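Local coordinates for protein CBIX (Paracoccus pantotrophus, PDB 4CCS) that serves as the terminal enzyme of siroheme biosynthesis in denitrifying bacteria, probably as a chelatase that inserts ferrous iron into sirohydrochlorin, at residues G119-V124 and D170-A175; V5-H10 and A37-A42; A125-G130 and F157-P162; G14-Q19 and L44-A49. All coordinates share one frame; numbering follows the deposited sequence.

Contact 1: G119-V124 and D170-A175; sequences GTRLLV and DLPERA
L171 lays one methyl over a face of the R121 guanidinium, its CD2 lying 3.5 Å from R121 CZ and displaced toward the rim of the planar group. R121 gets there with CG anti to its own backbone N (chi1 178°) and a bend at chi2. A guanidinium accepts an aliphatic cover on its flat face while its N-H groups stay usable: NH1 of R121 is hydrogen-bonded to OG1 of T154. Replacing R121 with an alanine is likely to strip L171 CD2 of its flat support and leave the T154 hydroxyl without this donor. The other leucine branch, CD1 of L171, comes within 4.4 Å of CD2 of L123, a looser apolar contact. P172 adds one ring carbon, its CG lying 4.2 Å from CB of R121. R174, centre of an inverse gamma turn, presents its carbonyl to G119-V124: R174 O takes the N-H of R121 at 3.1 Å in an almost straight bond (177°), and a water donates both to it and to G119 O. At A175, bridged in parallel to R121, CA makes a CA-H...O contact with R121 O at 3.1 Å, and the small side chain fits beside R121 CB. I176 of strand 175-179 makes backbone hydrogen bonds with R121 and L123, A152 and T154 of strand 152-157 do so with L122 on the other flank, and helix 134-146 packs against L122 and V124.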
loop_
_atom_site.group_PDB
_atom_site.type_symbol
_atom_site.label_atom_id
_atom_site.label_comp_id
_atom_site.label_asym_id
_atom_site.label_seq_id
_atom_site.Cartn_x
_atom_site.Cartn_y
_atom_site.Cartn_z
ATOM N N GLY A 119 -0.595 20.809 15.599
ATOM C CA GLY A 119 -0.588 22.022 14.775
ATOM C C GLY A 119 -0.184 21.740 13.307
ATOM O O GLY A 119 0.132 22.676 12.583
ATOM N N THR A 120 -0.193 20.457 12.880
ATOM C CA THR A 120 0.189 20.050 11.522
ATOM C C THR A 120 -1.034 19.538 10.754
ATOM O O THR A 120 -1.831 18.775 11.296
ATOM C CB THR A 120 1.345 19.016 11.570
ATOM O OG1 THR A 120 2.427 19.558 12.327
ATOM C CG2 THR A 120 1.875 18.641 10.178
ATOM N N ARG A 121 -1.152 19.946 9.480
ATOM C CA ARG A 121 -2.227 19.551 8.579
ATOM C C ARG A 121 -1.768 18.280 7.840
ATOM O O ARG A 121 -0.633 18.234 7.355
ATOM C CB ARG A 121 -2.501 20.716 7.603
ATOM C CG ARG A 121 -3.550 20.483 6.546
ATOM C CD ARG A 121 -4.963 20.400 7.106
ATOM N NE ARG A 121 -5.978 20.624 6.075
ATOM C CZ ARG A 121 -6.345 19.715 5.178
ATOM N NH1 ARG A 121 -5.762 18.518 5.157
ATOM N NH2 ARG A 121 -7.261 20.010 4.265
ATOM N N LEU A 122 -2.652 17.268 7.740
ATOM C CA LEU A 122 -2.319 16.001 7.090
ATOM C C LEU A 122 -3.037 15.762 5.784
ATOM O O LEU A 122 -4.230 16.031 5.677
ATOM C CB LEU A 122 -2.561 14.815 8.044
ATOM C CG LEU A 122 -1.835 14.899 9.393
ATOM C CD1 LEU A 122 -2.156 13.691 10.241
ATOM C CD2 LEU A 122 -0.321 15.069 9.204
ATOM N N LEU A 123 -2.302 15.245 4.786
ATOM C CA LEU A 123 -2.860 14.886 3.482
ATOM C C LEU A 123 -2.491 13.442 3.123
ATOM O O LEU A 123 -1.311 13.108 2.983
ATOM C CB LEU A 123 -2.410 15.863 2.385
ATOM C CG LEU A 123 -2.957 15.619 0.972
ATOM C CD1 LEU A 123 -4.479 15.892 0.892
ATOM C CD2 LEU A 123 -2.209 16.476 -0.026
ATOM N N VAL A 124 -3.506 12.598 2.983
ATOM C CA VAL A 124 -3.319 11.199 2.608
ATOM C C VAL A 124 -3.522 11.183 1.084
ATOM O O VAL A 124 -4.625 11.489 0.611
ATOM C CB VAL A 124 -4.312 10.264 3.352
ATOM C CG1 VAL A 124 -4.266 8.842 2.791
ATOM C CG2 VAL A 124 -4.057 10.273 4.862
ATOM N N ASP A 170 -3.803 25.406 -1.269
ATOM C CA ASP A 170 -4.123 26.305 -0.148
ATOM C C ASP A 170 -3.947 25.664 1.253
ATOM O O ASP A 170 -4.687 25.986 2.187
ATOM C CB ASP A 170 -5.534 26.921 -0.322
ATOM C CG ASP A 170 -5.697 27.654 -1.635
ATOM O OD1 ASP A 170 -4.824 28.484 -1.962
ATOM O OD2 ASP A 170 -6.675 27.364 -2.358
ATOM N N LEU A 171 -2.933 24.797 1.408
ATOM C CA LEU A 171 -2.608 24.209 2.707
ATOM C C LEU A 171 -1.440 25.014 3.287
ATOM O O LEU A 171 -0.725 25.649 2.507
ATOM C CB LEU A 171 -2.243 22.708 2.598
ATOM C CG LEU A 171 -3.354 21.752 2.123
ATOM C CD1 LEU A 171 -2.857 20.308 2.099
ATOM C CD2 LEU A 171 -4.578 21.831 3.015
ATOM N N PRO A 172 -1.233 25.009 4.630
ATOM C CA PRO A 172 -0.112 25.773 5.194
ATOM C C PRO A 172 1.241 25.089 4.970
ATOM O O PRO A 172 1.307 23.970 4.454
ATOM C CB PRO A 172 -0.457 25.851 6.687
ATOM C CG PRO A 172 -1.348 24.702 6.933
ATOM C CD PRO A 172 -2.162 24.576 5.692
ATOM N N GLU A 173 2.322 25.765 5.374
ATOM C CA GLU A 173 3.683 25.242 5.295
ATOM C C GLU A 173 3.832 24.002 6.198
ATOM O O GLU A 173 4.526 23.052 5.825
ATOM C CB GLU A 173 4.664 26.316 5.755
ATOM C CG GLU A 173 5.513 26.876 4.635
ATOM C CD GLU A 173 6.733 27.595 5.168
ATOM O OE1 GLU A 173 6.573 28.726 5.682
ATOM O OE2 GLU A 173 7.832 26.995 5.144
ATOM N N ARG A 174 3.174 24.020 7.382
ATOM C CA ARG A 174 3.208 22.909 8.340
ATOM C C ARG A 174 2.147 21.915 7.952
ATOM O O ARG A 174 1.015 21.928 8.454
ATOM C CB ARG A 174 3.051 23.393 9.795
ATOM C CG ARG A 174 4.313 24.011 10.346
ATOM C CD ARG A 174 4.095 24.540 11.742
ATOM N NE ARG A 174 5.336 25.082 12.293
ATOM C CZ ARG A 174 5.578 25.225 13.590
ATOM N NH1 ARG A 174 4.657 24.884 14.486
ATOM N NH2 ARG A 174 6.739 25.710 14.004
ATOM N N ALA A 175 2.505 21.103 6.962
ATOM C CA ALA A 175 1.659 20.073 6.384
ATOM C C ALA A 175 2.518 18.894 5.980
ATOM O O ALA A 175 3.682 19.066 5.604
ATOM C CB ALA A 175 0.910 20.622 5.169
HETATM O O HOH W 1 -0.647 23.463 10.015
#

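Contact 2: V5-H10 and A37-A42; sequences VLIVAH and ACVRGA. With EDO (1,2-ethanediol), chain D.
V5-A9 and C38-A42 are neighbouring parallel strands, the two strands of a beta-alpha-beta crossover whose helix is 16-30. Five backbone bonds join them, each about as short as the 2.9 Å from I7 N to R40 O. V5 and I7 each use both their N-H and their C=O, binding C38, R40 and A42, and A9 N closes the series on A42 O. The two directions differ by 20°, the mild twist of a parallel pair. V5 meets A37 just before strand 38-43 begins, CG2 lying 4.0 Å from A37 CB; on the same face as V5, CG1 of I7 packs against CG1 of V39 at 3.9 Å. Beta-branched valine and isoleucine suit this extended backbone. On the other face the L6 side chain swings away from its own N (chi1 -167°), which brings CD1 within 3.9 Å of A42 CB; alanine leaves room for that methyl. Past the strand end, H10 ND1 hydrogen-bonds in the ring plane to O2 of a bound ethanediol at 2.8 Å, and its ring stacks on F63. Strand 38-43 is outermost in the sheet and 57-61 flanks 4-9; helix 215-226 packs on V5 and I7, while helix 16-30 touches A9 and V39.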
loop_
_atom_site.group_PDB
_atom_site.type_symbol
_atom_site.label_atom_id
_atom_site.label_comp_id
_atom_site.label_asym_id
_atom_site.label_seq_id
_atom_site.Cartn_x
_atom_site.Cartn_y
_atom_site.Cartn_z
ATOM N N VAL A 5 3.833 -19.390 1.019
ATOM C CA VAL A 5 3.271 -18.023 0.990
ATOM C C VAL A 5 3.848 -17.206 -0.171
ATOM O O VAL A 5 5.066 -17.096 -0.310
ATOM C CB VAL A 5 3.393 -17.263 2.353
ATOM C CG1 VAL A 5 2.775 -15.859 2.278
ATOM C CG2 VAL A 5 2.757 -18.057 3.496
ATOM N N LEU A 6 2.964 -16.592 -0.967
ATOM C CA LEU A 6 3.385 -15.728 -2.062
ATOM C C LEU A 6 2.847 -14.306 -1.845
ATOM O O LEU A 6 1.639 -14.125 -1.724
ATOM C CB LEU A 6 2.917 -16.342 -3.402
ATOM C CG LEU A 6 3.496 -15.793 -4.716
ATOM C CD1 LEU A 6 5.044 -15.833 -4.738
ATOM C CD2 LEU A 6 2.951 -16.583 -5.898
ATOM N N ILE A 7 3.755 -13.322 -1.738
ATOM C CA ILE A 7 3.445 -11.882 -1.606
ATOM C C ILE A 7 3.357 -11.390 -3.051
ATOM O O ILE A 7 4.342 -11.479 -3.795
ATOM C CB ILE A 7 4.529 -11.109 -0.812
ATOM C CG1 ILE A 7 4.884 -11.774 0.551
ATOM C CG2 ILE A 7 4.159 -9.629 -0.645
ATOM C CD1 ILE A 7 3.783 -12.143 1.523
ATOM N N VAL A 8 2.165 -10.940 -3.456
ATOM C CA VAL A 8 1.876 -10.574 -4.844
ATOM C C VAL A 8 1.619 -9.084 -5.025
ATOM O O VAL A 8 0.742 -8.520 -4.372
ATOM C CB VAL A 8 0.708 -11.444 -5.396
ATOM C CG1 VAL A 8 0.322 -11.039 -6.821
ATOM C CG2 VAL A 8 1.061 -12.931 -5.345
ATOM N N ALA A 9 2.360 -8.465 -5.945
ATOM C CA ALA A 9 2.154 -7.067 -6.306
ATOM C C ALA A 9 1.442 -6.970 -7.655
ATOM O O ALA A 9 1.615 -7.844 -8.523
ATOM C CB ALA A 9 3.485 -6.352 -6.394
ATOM N N HIS A 10 0.668 -5.889 -7.845
ATOM C CA HIS A 10 0.059 -5.566 -9.137
ATOM C C HIS A 10 1.208 -5.243 -10.088
ATOM O O HIS A 10 2.199 -4.650 -9.669
ATOM C CB HIS A 10 -0.807 -4.294 -9.041
ATOM C CG HIS A 10 -2.249 -4.568 -8.785
ATOM N ND1 HIS A 10 -2.958 -5.478 -9.545
ATOM C CD2 HIS A 10 -3.072 -4.034 -7.858
ATOM C CE1 HIS A 10 -4.180 -5.489 -9.036
ATOM N NE2 HIS A 10 -4.294 -4.629 -8.026
ATOM N N ALA A 37 6.745 -20.868 7.624
ATOM C CA ALA A 37 6.362 -20.775 6.216
ATOM C C ALA A 37 7.531 -20.479 5.271
ATOM O O ALA A 37 8.557 -19.957 5.705
ATOM C CB ALA A 37 5.289 -19.698 6.054
ATOM N N CYS A 38 7.346 -20.808 3.974
ATOM C CA CYS A 38 8.292 -20.543 2.886
ATOM C C CYS A 38 7.706 -19.332 2.151
ATOM O O CYS A 38 6.723 -19.499 1.428
ATOM C CB CYS A 38 8.390 -21.751 1.957
ATOM S SG CYS A 38 8.877 -23.290 2.780
ATOM N N VAL A 39 8.256 -18.142 2.372
ATOM C CA VAL A 39 7.767 -16.876 1.811
ATOM C C VAL A 39 8.550 -16.433 0.589
ATOM O O VAL A 39 9.766 -16.282 0.660
ATOM C CB VAL A 39 7.753 -15.759 2.897
ATOM C CG1 VAL A 39 7.038 -14.494 2.395
ATOM C CG2 VAL A 39 7.115 -16.259 4.196
ATOM N N ARG A 40 7.838 -16.184 -0.522
ATOM C CA ARG A 40 8.454 -15.701 -1.764
ATOM C C ARG A 40 7.644 -14.516 -2.299
ATOM O O ARG A 40 6.508 -14.310 -1.859
ATOM C CB ARG A 40 8.550 -16.827 -2.812
ATOM C CG ARG A 40 9.517 -17.963 -2.436
ATOM C CD ARG A 40 10.975 -17.515 -2.385
ATOM N NE ARG A 40 11.894 -18.623 -2.110
ATOM C CZ ARG A 40 12.254 -19.031 -0.896
ATOM N NH1 ARG A 40 11.773 -18.432 0.187
ATOM N NH2 ARG A 40 13.100 -20.039 -0.755
ATOM N N GLY A 41 8.237 -13.715 -3.199
ATOM C CA GLY A 41 7.558 -12.551 -3.764
ATOM C C GLY A 41 7.367 -12.669 -5.278
ATOM O O GLY A 41 8.147 -13.343 -5.966
ATOM N N ALA A 42 6.320 -12.011 -5.794
ATOM C CA ALA A 42 6.014 -12.002 -7.227
ATOM C C ALA A 42 5.295 -10.733 -7.651
ATOM O O ALA A 42 4.487 -10.179 -6.899
ATOM C CB ALA A 42 5.150 -13.215 -7.586
HETATM C C1 EDO D . -1.224 -5.682 -13.977
HETATM O O1 EDO D . -0.119 -6.584 -14.055
HETATM C C2 EDO D . -2.271 -6.249 -13.025
HETATM O O2 EDO D . -1.658 -6.493 -11.766
#

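Contact 3: A125-G130 and F157-P162; sequences AAHGSG and FIEEAP
A126 forms the last parallel bridge with F157: its carbonyl O receives a CA-H...O contact from F157 CA, and its CB lies 4.0 Å from F157 CD1. An alanine keeps this spot slim enough for the phenyl ring beside it. The same carbonyl takes a weak bond from I158 N, and the I158 methyl CD1 reaches A126 O at 3.3 Å. H127 O then accepts two backbone donors: E159 N arrives nearly along the C=O axis at 2.9 Å, whereas I158 N, at 3.3 Å, stands well above the carbonyl plane. The imidazole of H127 carries E159 on one face, CG 3.6 Å from the H127 ring centroid in a CH-pi contact, with ring and carboxylate planes only 21° apart; ND1 is held by D190. The segments here leave strands 121-126 and 152-157 at the C-terminal end of a parallel alpha/beta sheet, where loops commonly form the working surface. G128 follows with positive phi, which favours glycine, and a side chain would collide with E160 OE2. S129 N donates to E160 OE2 at 2.8 Å, meeting the anti side of that oxygen 30° out of the carboxylate plane, while OE1 of E160 binds the hydroxyl of S136 in helix 134-146. E160 reaches S129 with CG set between backbone N and carbonyl carbon (chi1 65°) and the chain extended beyond. With an alanine at E160, S129 N and S136 OG would probably both lose their shared carboxylate, freeing the loop to shift against that helix. The hydroxyl of S129 turns to the backbone N-H groups of R131 and S132.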
loop_
_atom_site.group_PDB
_atom_site.type_symbol
_atom_site.label_atom_id
_atom_site.label_comp_id
_atom_site.label_asym_id
_atom_site.label_seq_id
_atom_site.Cartn_x
_atom_site.Cartn_y
_atom_site.Cartn_z
ATOM N N ALA A 125 -2.449 10.900 0.324
ATOM C CA ALA A 125 -2.528 10.854 -1.145
ATOM C C ALA A 125 -2.612 9.410 -1.609
ATOM O O ALA A 125 -1.790 8.597 -1.216
ATOM C CB ALA A 125 -1.311 11.542 -1.759
ATOM N N ALA A 126 -3.617 9.068 -2.423
ATOM C CA ALA A 126 -3.788 7.690 -2.856
ATOM C C ALA A 126 -4.264 7.608 -4.303
ATOM O O ALA A 126 -4.740 8.603 -4.857
ATOM C CB ALA A 126 -4.774 6.976 -1.922
ATOM N N HIS A 127 -4.111 6.431 -4.921
ATOM C CA HIS A 127 -4.531 6.232 -6.303
ATOM C C HIS A 127 -6.040 6.416 -6.447
ATOM O O HIS A 127 -6.494 7.102 -7.363
ATOM C CB HIS A 127 -4.111 4.837 -6.816
ATOM C CG HIS A 127 -4.380 4.638 -8.283
ATOM N ND1 HIS A 127 -3.583 5.237 -9.253
ATOM C CD2 HIS A 127 -5.317 3.877 -8.899
ATOM C CE1 HIS A 127 -4.067 4.836 -10.422
ATOM N NE2 HIS A 127 -5.102 4.004 -10.260
ATOM N N GLY A 128 -6.813 5.818 -5.532
ATOM C CA GLY A 128 -8.265 5.841 -5.614
ATOM C C GLY A 128 -8.670 4.854 -6.722
ATOM O O GLY A 128 -7.891 3.974 -7.082
ATOM N N SER A 129 -9.879 5.002 -7.267
ATOM C CA SER A 129 -10.377 4.114 -8.325
ATOM C C SER A 129 -11.543 4.759 -9.044
ATOM O O SER A 129 -12.345 5.458 -8.419
ATOM C CB SER A 129 -10.823 2.773 -7.738
ATOM O OG SER A 129 -11.323 1.888 -8.729
ATOM N N GLY A 130 -11.648 4.501 -10.350
ATOM C CA GLY A 130 -12.767 4.988 -11.159
ATOM C C GLY A 130 -13.865 3.904 -11.271
ATOM O O GLY A 130 -14.995 4.220 -11.646
ATOM N N PHE A 157 -6.824 12.185 -4.401
ATOM C CA PHE A 157 -6.694 11.020 -5.249
ATOM C C PHE A 157 -6.187 11.331 -6.661
ATOM O O PHE A 157 -6.201 12.486 -7.114
ATOM C CB PHE A 157 -8.029 10.247 -5.314
ATOM C CG PHE A 157 -8.556 9.868 -3.948
ATOM C CD1 PHE A 157 -8.082 8.737 -3.290
ATOM C CD2 PHE A 157 -9.495 10.662 -3.304
ATOM C CE1 PHE A 157 -8.558 8.396 -2.025
ATOM C CE2 PHE A 157 -9.971 10.317 -2.032
ATOM C CZ PHE A 157 -9.491 9.192 -1.397
ATOM N N ILE A 158 -5.743 10.280 -7.353
ATOM C CA ILE A 158 -5.272 10.412 -8.738
ATOM C C ILE A 158 -6.442 10.111 -9.699
ATOM O O ILE A 158 -6.618 10.832 -10.681
ATOM C CB ILE A 158 -4.024 9.506 -8.977
ATOM C CG1 ILE A 158 -2.772 10.123 -8.316
ATOM C CG2 ILE A 158 -3.747 9.276 -10.485
ATOM C CD1 ILE A 158 -2.407 9.584 -7.031
ATOM N N GLU A 159 -7.244 9.070 -9.401
ATOM C CA GLU A 159 -8.338 8.608 -10.263
ATOM C C GLU A 159 -9.707 9.227 -10.027
ATOM O O GLU A 159 -10.590 9.074 -10.875
ATOM C CB GLU A 159 -8.472 7.080 -10.180
ATOM C CG GLU A 159 -7.334 6.329 -10.832
ATOM C CD GLU A 159 -7.236 6.482 -12.337
ATOM O OE1 GLU A 159 -8.242 6.216 -13.035
ATOM O OE2 GLU A 159 -6.150 6.880 -12.813
ATOM N N GLU A 160 -9.909 9.896 -8.897
ATOM C CA GLU A 160 -11.228 10.412 -8.570
ATOM C C GLU A 160 -11.162 11.671 -7.755
ATOM O O GLU A 160 -10.099 12.010 -7.216
ATOM C CB GLU A 160 -12.029 9.322 -7.825
ATOM C CG GLU A 160 -11.434 8.958 -6.474
ATOM C CD GLU A 160 -12.073 7.767 -5.800
ATOM O OE1 GLU A 160 -13.235 7.883 -5.349
ATOM O OE2 GLU A 160 -11.389 6.727 -5.682
ATOM N N ALA A 161 -12.294 12.393 -7.688
ATOM C CA ALA A 161 -12.386 13.604 -6.893
ATOM C C ALA A 161 -12.487 13.180 -5.408
ATOM O O ALA A 161 -13.099 12.148 -5.129
ATOM C CB ALA A 161 -13.617 14.418 -7.298
ATOM N N PRO A 162 -11.888 13.943 -4.469
ATOM C CA PRO A 162 -11.114 15.168 -4.675
ATOM C C PRO A 162 -9.745 14.831 -5.285
ATOM O O PRO A 162 -9.034 13.976 -4.751
ATOM C CB PRO A 162 -11.038 15.780 -3.264
ATOM C CG PRO A 162 -11.143 14.605 -2.330
ATOM C CD PRO A 162 -12.046 13.621 -3.030
#

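Contact 4: G14-Q19 and L44-A49; sequences GDPAPQ and LAMPGA
The N-terminal turn of helix 16-30 meets the loop that leaves strand 38-43, with P16 set against A45 and M46. D15 is the N-cap of this helix, its OD1 accepting from A17 N at 3.0 Å. Proline suits the position straight after the cap, since its missing N-H costs the first turn nothing and its ring offers a rigid apolar surface. CB of P16 rests on the backbone of A45, 3.4 Å from A45 O, and also packs against A45 CB at 3.9 Å. M46 turns CG to the side opposite its N (chi1 -168°), and bends at chi2 and chi3 bring the methyl CE round to 4.0 Å from P16 CB. That same CE lies 3.7 Å from P16 O; the flexible thioether can bend to lay its methyl against P16. Q19, one turn on, brings its OE1 to 3.6 Å from A45 CB while that oxygen accepts from Q12 N. A type II turn runs from M46 to A49, with G48 taking the positive phi that glycine tolerates. The contact rests on van der Waals packing, which implies that fit of shape, more than directed polar bonds, sets how the loop lies on the helix.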
loop_
_atom_site.group_PDB
_atom_site.type_symbol
_atom_site.label_atom_id
_atom_site.label_comp_id
_atom_site.label_asym_id
_atom_site.label_seq_id
_atom_site.Cartn_x
_atom_site.Cartn_y
_atom_site.Cartn_z
ATOM N N GLY A 14 6.591 -1.152 -18.090
ATOM C CA GLY A 14 8.050 -1.151 -18.093
ATOM C C GLY A 14 8.630 -2.540 -17.933
ATOM O O GLY A 14 7.903 -3.529 -17.977
ATOM N N ASP A 15 9.945 -2.610 -17.735
ATOM C CA ASP A 15 10.688 -3.850 -17.532
ATOM C C ASP A 15 10.195 -4.519 -16.227
ATOM O O ASP A 15 10.279 -3.895 -15.165
ATOM C CB ASP A 15 12.200 -3.547 -17.443
ATOM C CG ASP A 15 13.140 -4.742 -17.363
ATOM O OD1 ASP A 15 12.649 -5.892 -17.230
ATOM O OD2 ASP A 15 14.355 -4.534 -17.429
ATOM N N PRO A 16 9.693 -5.780 -16.301
ATOM C CA PRO A 16 9.227 -6.445 -15.080
ATOM C C PRO A 16 10.349 -6.890 -14.129
ATOM O O PRO A 16 10.052 -7.192 -12.972
ATOM C CB PRO A 16 8.421 -7.648 -15.590
ATOM C CG PRO A 16 8.838 -7.861 -16.981
ATOM C CD PRO A 16 9.431 -6.598 -17.512
ATOM N N ALA A 17 11.608 -6.975 -14.608
ATOM C CA ALA A 17 12.720 -7.471 -13.775
ATOM C C ALA A 17 12.965 -6.629 -12.490
ATOM O O ALA A 17 13.017 -7.235 -11.415
ATOM C CB ALA A 17 13.999 -7.629 -14.595
ATOM N N PRO A 18 13.044 -5.261 -12.561
ATOM C CA PRO A 18 13.238 -4.521 -11.295
ATOM C C PRO A 18 11.997 -4.598 -10.381
ATOM O O PRO A 18 12.135 -4.602 -9.160
ATOM C CB PRO A 18 13.571 -3.097 -11.739
ATOM C CG PRO A 18 13.151 -3.002 -13.167
ATOM C CD PRO A 18 13.272 -4.384 -13.731
ATOM N N GLN A 19 10.802 -4.772 -10.971
ATOM C CA GLN A 19 9.560 -4.903 -10.198
ATOM C C GLN A 19 9.584 -6.229 -9.426
ATOM O O GLN A 19 9.221 -6.264 -8.250
ATOM C CB GLN A 19 8.338 -4.846 -11.124
ATOM C CG GLN A 19 8.080 -3.433 -11.682
ATOM C CD GLN A 19 6.901 -3.410 -12.613
ATOM O OE1 GLN A 19 5.780 -3.723 -12.232
ATOM N NE2 GLN A 19 7.106 -2.986 -13.853
ATOM N N LEU A 44 2.799 -9.320 -10.773
ATOM C CA LEU A 44 1.941 -9.766 -11.866
ATOM C C LEU A 44 2.429 -9.237 -13.232
ATOM O O LEU A 44 1.911 -9.671 -14.263
ATOM C CB LEU A 44 0.459 -9.438 -11.593
ATOM C CG LEU A 44 -0.159 -10.147 -10.367
ATOM C CD1 LEU A 44 -1.579 -9.690 -10.132
ATOM C CD2 LEU A 44 -0.090 -11.680 -10.491
ATOM N N ALA A 45 3.461 -8.345 -13.245
ATOM C CA ALA A 45 4.052 -7.861 -14.519
ATOM C C ALA A 45 4.959 -8.961 -15.118
ATOM O O ALA A 45 5.305 -8.905 -16.298
ATOM C CB ALA A 45 4.865 -6.585 -14.290
ATOM N N MET A 46 5.349 -9.956 -14.296
ATOM C CA MET A 46 6.232 -11.031 -14.715
ATOM C C MET A 46 5.402 -12.206 -15.230
ATOM O O MET A 46 4.517 -12.675 -14.498
ATOM C CB MET A 46 7.156 -11.439 -13.539
ATOM C CG MET A 46 8.306 -12.352 -13.923
ATOM S SD MET A 46 9.454 -11.621 -15.116
ATOM C CE MET A 46 10.520 -10.663 -14.049
ATOM N N PRO A 47 5.644 -12.678 -16.496
ATOM C CA PRO A 47 4.893 -13.850 -16.967
ATOM C C PRO A 47 5.297 -15.048 -16.090
ATOM O O PRO A 47 6.458 -15.148 -15.665
ATOM C CB PRO A 47 5.334 -14.027 -18.437
ATOM C CG PRO A 47 6.435 -13.060 -18.658
ATOM C CD PRO A 47 6.312 -11.989 -17.619
ATOM N N GLY A 48 4.321 -15.895 -15.754
ATOM C CA GLY A 48 4.569 -17.068 -14.907
ATOM C C GLY A 48 4.760 -16.709 -13.427
ATOM O O GLY A 48 5.322 -17.513 -12.683
ATOM N N ALA A 49 4.286 -15.511 -13.003
ATOM C CA ALA A 49 4.381 -15.000 -11.618
ATOM C C ALA A 49 3.818 -15.984 -10.593
ATOM O O ALA A 49 4.437 -16.213 -9.553
ATOM C CB ALA A 49 3.637 -13.672 -11.500
#

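Contacts 2 and 4 interleave along the chain and touch: L44 N is a probable hydrogen-bonding partner of A9 O, and the loop of contact 4 carries on the pairing of contact 2, while helix 16-30 connects its two strands. Contacts 1 and 3 come later and share strand 121-126, contact 1 at its beginning, contact 3, nested within it, at its end, centres about 19 Å apart. They belong to a second parallel sheet, with the same strand order 2-1-3-4. Centres of contacts 1 and 2 lie about 36 Å apart, whereas contacts 2 and 3 come within about 8 Å at their nearest atoms, consistent with paired chelatase-like halves facing a shared cleft.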